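Local coordinates for protein major pepsin inhibitor 3 (Ascaris suum, PDB 1F32) that inhibits the aspartic protease pepsin, as a secreted, disulfide-bonded protein of a parasitic roundworm, at residues 11-19 with 35-45. Residues are numbered along the deposited sequence; the frame is centred on the assembly and turned at random.
Sequences FICTVKDNQ and IQVGKEFAARV
In the small three-stranded antiparallel sheet with its flanking helix, edge strand 13-16 lies against the first turns of helix 35-52 through Val15, which meets Gly38, Phe41 and Ala42. The short segment axes approach to 7.1 Å and run at 122° to each other. Gly38 has no side chain, and Val15 CB settles 3.8 Å from Gly38 O; beside it, Ala42 CB touches Val15 O at 3.5 Å. Val15 N is buried here without a partner. CG2 of Val15, lying anti to its own carbonyl carbon, reaches the Phe41 ring edge near its plane, 3.9 Å from CD2. Farther along that rim sits Cys13 SG, 3.7 Å from Phe41 CE2, a sulfur-aromatic contact made at the edge; the same sulfur is bonded to Cys66 in a disulfide that ties the strand to a loop beyond helix 57-60. Val45 CG2 lies over one face of the ring, offset toward the rim, and also packs on Cys13 O. Strand 13-16 pairs with 19-22 as a beta hairpin, whose type I' turn from Lys16 to Gln19 sets Asn18 beside the start of the helix. The Asn18 amide crosses the Ile35 side chain obliquely, ND2 3.4 Å from Ile35 CG2 and OD1 toward CD1. Two waters link that amide nitrogen to the helix: one, weakly held by Asn18 ND2, donates to Ile35 O, and the other accepts from both Asn18 ND2 and Lys39 NZ.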
ATOM      1  N   PHE A  11       2.613  -0.502  -7.474  1.00 24.44           N
ATOM      2  CA  PHE A  11       3.604  -0.479  -6.404  1.00 23.30           C
ATOM      3  C   PHE A  11       4.395  -1.773  -6.478  1.00 22.88           C
ATOM      4  O   PHE A  11       4.029  -2.683  -7.215  1.00 22.47           O
ATOM      5  CB  PHE A  11       2.905  -0.379  -5.041  1.00 26.10           C
ATOM      6  CG  PHE A  11       2.115   0.886  -4.866  1.00 27.50           C
ATOM      7  CD1 PHE A  11       2.761   2.114  -4.795  1.00 30.19           C
ATOM      8  CD2 PHE A  11       0.728   0.853  -4.812  1.00 29.31           C
ATOM      9  CE1 PHE A  11       2.034   3.295  -4.673  1.00 30.38           C
ATOM     10  CE2 PHE A  11      -0.004   2.024  -4.692  1.00 29.36           C
ATOM     11  CZ  PHE A  11       0.652   3.248  -4.622  1.00 28.58           C
ATOM     12  N   ILE A  12       5.493  -1.860  -5.744  1.00 19.33           N
ATOM     13  CA  ILE A  12       6.258  -3.097  -5.766  1.00 19.41           C
ATOM     14  C   ILE A  12       5.447  -4.153  -5.031  1.00 17.58           C
ATOM     15  O   ILE A  12       4.945  -3.908  -3.942  1.00 16.64           O
ATOM     16  CB  ILE A  12       7.635  -2.926  -5.090  1.00 20.74           C
ATOM     17  CG1 ILE A  12       8.501  -1.974  -5.921  1.00 23.65           C
ATOM     18  CG2 ILE A  12       8.338  -4.270  -4.973  1.00 21.43           C
ATOM     19  CD1 ILE A  12       9.768  -1.535  -5.221  1.00 26.05           C
ATOM     20  N   CYS A  13       5.319  -5.332  -5.633  1.00 15.70           N
ATOM     21  CA  CYS A  13       4.569  -6.409  -5.029  1.00 16.00           C
ATOM     22  C   CYS A  13       5.428  -7.657  -4.968  1.00 16.42           C
ATOM     23  O   CYS A  13       6.134  -7.954  -5.915  1.00 17.21           O
ATOM     24  CB  CYS A  13       3.319  -6.700  -5.873  1.00 14.72           C
ATOM     25  SG  CYS A  13       2.261  -8.010  -5.192  1.00 16.79           S
ATOM     26  N   THR A  14       5.404  -8.358  -3.840  1.00 19.04           N
ATOM     27  CA  THR A  14       6.139  -9.620  -3.719  1.00 19.30           C
ATOM     28  C   THR A  14       5.471 -10.480  -2.660  1.00 17.86           C
ATOM     29  O   THR A  14       4.472 -10.067  -2.058  1.00 14.95           O
ATOM     30  CB  THR A  14       7.619  -9.410  -3.369  1.00 23.36           C
ATOM     31  OG1 THR A  14       8.317 -10.657  -3.539  1.00 27.21           O
ATOM     32  CG2 THR A  14       7.764  -8.909  -1.941  1.00 22.05           C
ATOM     33  N   VAL A  15       5.986 -11.690  -2.446  1.00 17.34           N
ATOM     34  CA  VAL A  15       5.400 -12.592  -1.458  1.00 16.32           C
ATOM     35  C   VAL A  15       6.480 -13.236  -0.589  1.00 18.10           C
ATOM     36  O   VAL A  15       7.519 -13.640  -1.099  1.00 18.21           O
ATOM     37  CB  VAL A  15       4.618 -13.741  -2.132  1.00 17.45           C
ATOM     38  CG1 VAL A  15       3.924 -14.600  -1.070  1.00 17.20           C
ATOM     39  CG2 VAL A  15       3.589 -13.163  -3.121  1.00 13.55           C
ATOM     40  N   LYS A  16       6.224 -13.323   0.715  1.00 19.07           N
ATOM     41  CA  LYS A  16       7.154 -13.969   1.649  1.00 18.57           C
ATOM     42  C   LYS A  16       6.324 -14.762   2.652  1.00 18.57           C
ATOM     43  O   LYS A  16       5.484 -14.194   3.354  1.00 18.04           O
ATOM     44  CB  LYS A  16       8.002 -12.948   2.401  1.00 22.00           C
ATOM     45  CG  LYS A  16       9.011 -13.606   3.349  1.00 24.82           C
ATOM     46  CD  LYS A  16       9.903 -12.574   4.034  1.00 31.24           C
ATOM     47  CE  LYS A  16      11.005 -13.242   4.849  1.00 34.85           C
ATOM     48  NZ  LYS A  16      11.859 -12.243   5.562  1.00 37.94           N
ATOM     49  N   ASP A  17       6.570 -16.066   2.724  1.00 19.16           N
ATOM     50  CA  ASP A  17       5.830 -16.943   3.626  1.00 21.14           C
ATOM     51  C   ASP A  17       4.317 -16.774   3.441  1.00 18.86           C
ATOM     52  O   ASP A  17       3.570 -16.638   4.414  1.00 18.72           O
ATOM     53  CB  ASP A  17       6.206 -16.672   5.091  1.00 23.27           C
ATOM     54  CG  ASP A  17       7.647 -17.043   5.404  1.00 29.00           C
ATOM     55  OD1 ASP A  17       8.126 -18.064   4.860  1.00 32.91           O
ATOM     56  OD2 ASP A  17       8.296 -16.327   6.202  1.00 30.74           O
ATOM     57  N   ASN A  18       3.881 -16.780   2.182  1.00 15.96           N
ATOM     58  CA  ASN A  18       2.462 -16.648   1.826  1.00 16.60           C
ATOM     59  C   ASN A  18       1.919 -15.235   1.962  1.00 17.14           C
ATOM     60  O   ASN A  18       0.787 -14.967   1.552  1.00 15.47           O
ATOM     61  CB  ASN A  18       1.572 -17.557   2.687  1.00 16.78           C
ATOM     62  CG  ASN A  18       1.792 -19.028   2.413  1.00 18.84           C
ATOM     63  OD1 ASN A  18       1.188 -19.895   3.062  1.00 21.13           O
ATOM     64  ND2 ASN A  18       2.650 -19.322   1.458  1.00 14.56           N
ATOM     65  N   GLN A  19       2.700 -14.347   2.561  1.00 15.67           N
ATOM     66  CA  GLN A  19       2.252 -12.974   2.750  1.00 17.58           C
ATOM     67  C   GLN A  19       2.535 -12.104   1.545  1.00 15.67           C
ATOM     68  O   GLN A  19       3.696 -11.930   1.161  1.00 17.32           O
ATOM     69  CB  GLN A  19       2.944 -12.355   3.974  1.00 16.67           C
ATOM     70  CG  GLN A  19       2.488 -10.948   4.290  1.00 18.97           C
ATOM     71  CD  GLN A  19       1.059 -10.903   4.785  1.00 20.76           C
ATOM     72  OE1 GLN A  19       0.730 -11.499   5.810  1.00 24.52           O
ATOM     73  NE2 GLN A  19       0.202 -10.195   4.064  1.00 19.67           N
ATOM     74  N   ILE A  35      -0.916 -20.634  -3.033  1.00 14.84           N
ATOM     75  CA  ILE A  35       0.385 -20.624  -2.361  1.00 17.42           C
ATOM     76  C   ILE A  35       1.532 -20.850  -3.357  1.00 18.63           C
ATOM     77  O   ILE A  35       2.485 -20.068  -3.396  1.00 17.78           O
ATOM     78  CB  ILE A  35       0.427 -21.688  -1.211  1.00 16.55           C
ATOM     79  CG1 ILE A  35      -0.532 -21.263  -0.089  1.00 17.88           C
ATOM     80  CG2 ILE A  35       1.857 -21.826  -0.636  1.00 18.15           C
ATOM     81  CD1 ILE A  35      -0.681 -22.305   1.023  1.00 18.92           C
ATOM     82  N   GLN A  36       1.440 -21.890  -4.186  1.00 19.09           N
ATOM     83  CA  GLN A  36       2.521 -22.144  -5.149  1.00 20.44           C
ATOM     84  C   GLN A  36       2.656 -21.015  -6.174  1.00 19.30           C
ATOM     85  O   GLN A  36       3.753 -20.721  -6.661  1.00 18.89           O
ATOM     86  CB  GLN A  36       2.307 -23.485  -5.858  1.00 22.62           C
ATOM     87  CG  GLN A  36       3.555 -23.993  -6.621  1.00 29.48           C
ATOM     88  CD  GLN A  36       4.830 -24.040  -5.769  1.00 31.70           C
ATOM     89  OE1 GLN A  36       4.796 -24.379  -4.585  1.00 34.82           O
ATOM     90  NE2 GLN A  36       5.963 -23.712  -6.386  1.00 34.49           N
ATOM     91  N   VAL A  37       1.538 -20.385  -6.512  1.00 19.26           N
ATOM     92  CA  VAL A  37       1.557 -19.257  -7.434  1.00 17.34           C
ATOM     93  C   VAL A  37       2.363 -18.141  -6.763  1.00 17.33           C
ATOM     94  O   VAL A  37       3.154 -17.452  -7.408  1.00 17.33           O
ATOM     95  CB  VAL A  37       0.123 -18.747  -7.725  1.00 16.82           C
ATOM     96  CG1 VAL A  37       0.171 -17.510  -8.610  1.00 15.18           C
ATOM     97  CG2 VAL A  37      -0.683 -19.843  -8.428  1.00 17.81           C
ATOM     98  N   GLY A  38       2.180 -17.985  -5.456  1.00 16.59           N
ATOM     99  CA  GLY A  38       2.906 -16.947  -4.742  1.00 16.95           C
ATOM    100  C   GLY A  38       4.404 -17.198  -4.787  1.00 18.28           C
ATOM    101  O   GLY A  38       5.219 -16.276  -4.923  1.00 16.64           O
ATOM    102  N   LYS A  39       4.767 -18.466  -4.662  1.00 18.46           N
ATOM    103  CA  LYS A  39       6.160 -18.860  -4.689  1.00 21.87           C
ATOM    104  C   LYS A  39       6.792 -18.581  -6.033  1.00 19.93           C
ATOM    105  O   LYS A  39       7.897 -18.044  -6.091  1.00 21.29           O
ATOM    106  CB  LYS A  39       6.294 -20.340  -4.350  1.00 23.95           C
ATOM    107  CG  LYS A  39       5.936 -20.653  -2.919  1.00 28.27           C
ATOM    108  CD  LYS A  39       6.255 -22.094  -2.600  1.00 31.41           C
ATOM    109  CE  LYS A  39       5.668 -22.474  -1.255  1.00 36.83           C
ATOM    110  NZ  LYS A  39       6.085 -21.514  -0.196  1.00 39.21           N
ATOM    111  N   GLU A  40       6.088 -18.932  -7.107  1.00 20.09           N
ATOM    112  CA  GLU A  40       6.585 -18.710  -8.461  1.00 21.71           C
ATOM    113  C   GLU A  40       6.726 -17.215  -8.716  1.00 20.18           C
ATOM    114  O   GLU A  40       7.717 -16.763  -9.289  1.00 19.20           O
ATOM    115  CB  GLU A  40       5.627 -19.304  -9.497  1.00 25.31           C
ATOM    116  CG  GLU A  40       5.318 -20.773  -9.290  1.00 32.10           C
ATOM    117  CD  GLU A  40       4.476 -21.349 -10.411  1.00 37.46           C
ATOM    118  OE1 GLU A  40       3.425 -20.755 -10.747  1.00 42.43           O
ATOM    119  OE2 GLU A  40       4.862 -22.402 -10.952  1.00 40.41           O
ATOM    120  N   PHE A  41       5.723 -16.446  -8.302  1.00 18.00           N
ATOM    121  CA  PHE A  41       5.768 -14.997  -8.491  1.00 17.30           C
ATOM    122  C   PHE A  41       6.939 -14.387  -7.744  1.00 17.47           C
ATOM    123  O   PHE A  41       7.695 -13.583  -8.291  1.00 19.66           O
ATOM    124  CB  PHE A  41       4.480 -14.350  -7.990  1.00 16.92           C
ATOM    125  CG  PHE A  41       4.530 -12.856  -7.962  1.00 16.79           C
ATOM    126  CD1 PHE A  41       4.955 -12.137  -9.082  1.00 16.27           C
ATOM    127  CD2 PHE A  41       4.125 -12.155  -6.828  1.00 15.19           C
ATOM    128  CE1 PHE A  41       4.978 -10.745  -9.074  1.00 15.14           C
ATOM    129  CE2 PHE A  41       4.146 -10.754  -6.817  1.00 14.14           C
ATOM    130  CZ  PHE A  41       4.574 -10.053  -7.945  1.00 15.96           C
ATOM    131  N   ALA A  42       7.088 -14.764  -6.483  1.00 17.53           N
ATOM    132  CA  ALA A  42       8.172 -14.220  -5.680  1.00 18.43           C
ATOM    133  C   ALA A  42       9.525 -14.482  -6.351  1.00 18.87           C
ATOM    134  O   ALA A  42      10.407 -13.628  -6.346  1.00 18.21           O
ATOM    135  CB  ALA A  42       8.139 -14.821  -4.296  1.00 17.82           C
ATOM    136  N   ALA A  43       9.673 -15.662  -6.931  1.00 19.43           N
ATOM    137  CA  ALA A  43      10.910 -16.040  -7.605  1.00 19.98           C
ATOM    138  C   ALA A  43      11.130 -15.139  -8.805  1.00 20.24           C
ATOM    139  O   ALA A  43      12.245 -14.673  -9.066  1.00 19.01           O
ATOM    140  CB  ALA A  43      10.830 -17.487  -8.056  1.00 19.94           C
ATOM    141  N   ARG A  44      10.047 -14.911  -9.537  1.00 21.06           N
ATOM    142  CA  ARG A  44      10.051 -14.068 -10.719  1.00 22.27           C
ATOM    143  C   ARG A  44      10.461 -12.640 -10.348  1.00 22.35           C
ATOM    144  O   ARG A  44      11.250 -12.012 -11.056  1.00 21.64           O
ATOM    145  CB  ARG A  44       8.647 -14.100 -11.343  1.00 22.33           C
ATOM    146  CG  ARG A  44       8.522 -13.495 -12.720  1.00 24.90           C
ATOM    147  CD  ARG A  44       7.299 -14.065 -13.464  1.00 22.34           C
ATOM    148  NE  ARG A  44       6.022 -13.679 -12.853  1.00 20.01           N
ATOM    149  CZ  ARG A  44       5.145 -14.531 -12.327  1.00 22.16           C
ATOM    150  NH1 ARG A  44       5.386 -15.840 -12.320  1.00 20.24           N
ATOM    151  NH2 ARG A  44       4.010 -14.075 -11.807  1.00 21.28           N
ATOM    152  N   VAL A  45       9.928 -12.130  -9.238  1.00 19.83           N
ATOM    153  CA  VAL A  45      10.244 -10.774  -8.783  1.00 19.40           C
ATOM    154  C   VAL A  45      11.720 -10.649  -8.428  1.00 20.66           C
ATOM    155  O   VAL A  45      12.379  -9.661  -8.787  1.00 19.25           O
ATOM    156  CB  VAL A  45       9.400 -10.383  -7.539  1.00 19.94           C
ATOM    157  CG1 VAL A  45       9.842  -9.022  -7.006  1.00 21.54           C
ATOM    158  CG2 VAL A  45       7.937 -10.314  -7.919  1.00 20.04           C
TER
HETATM  159  O   HOH W   1       2.971 -18.236  -1.288  1.00 15.54           O
HETATM  160  O   HOH W   2       4.135 -21.931   1.985  1.00 26.59           O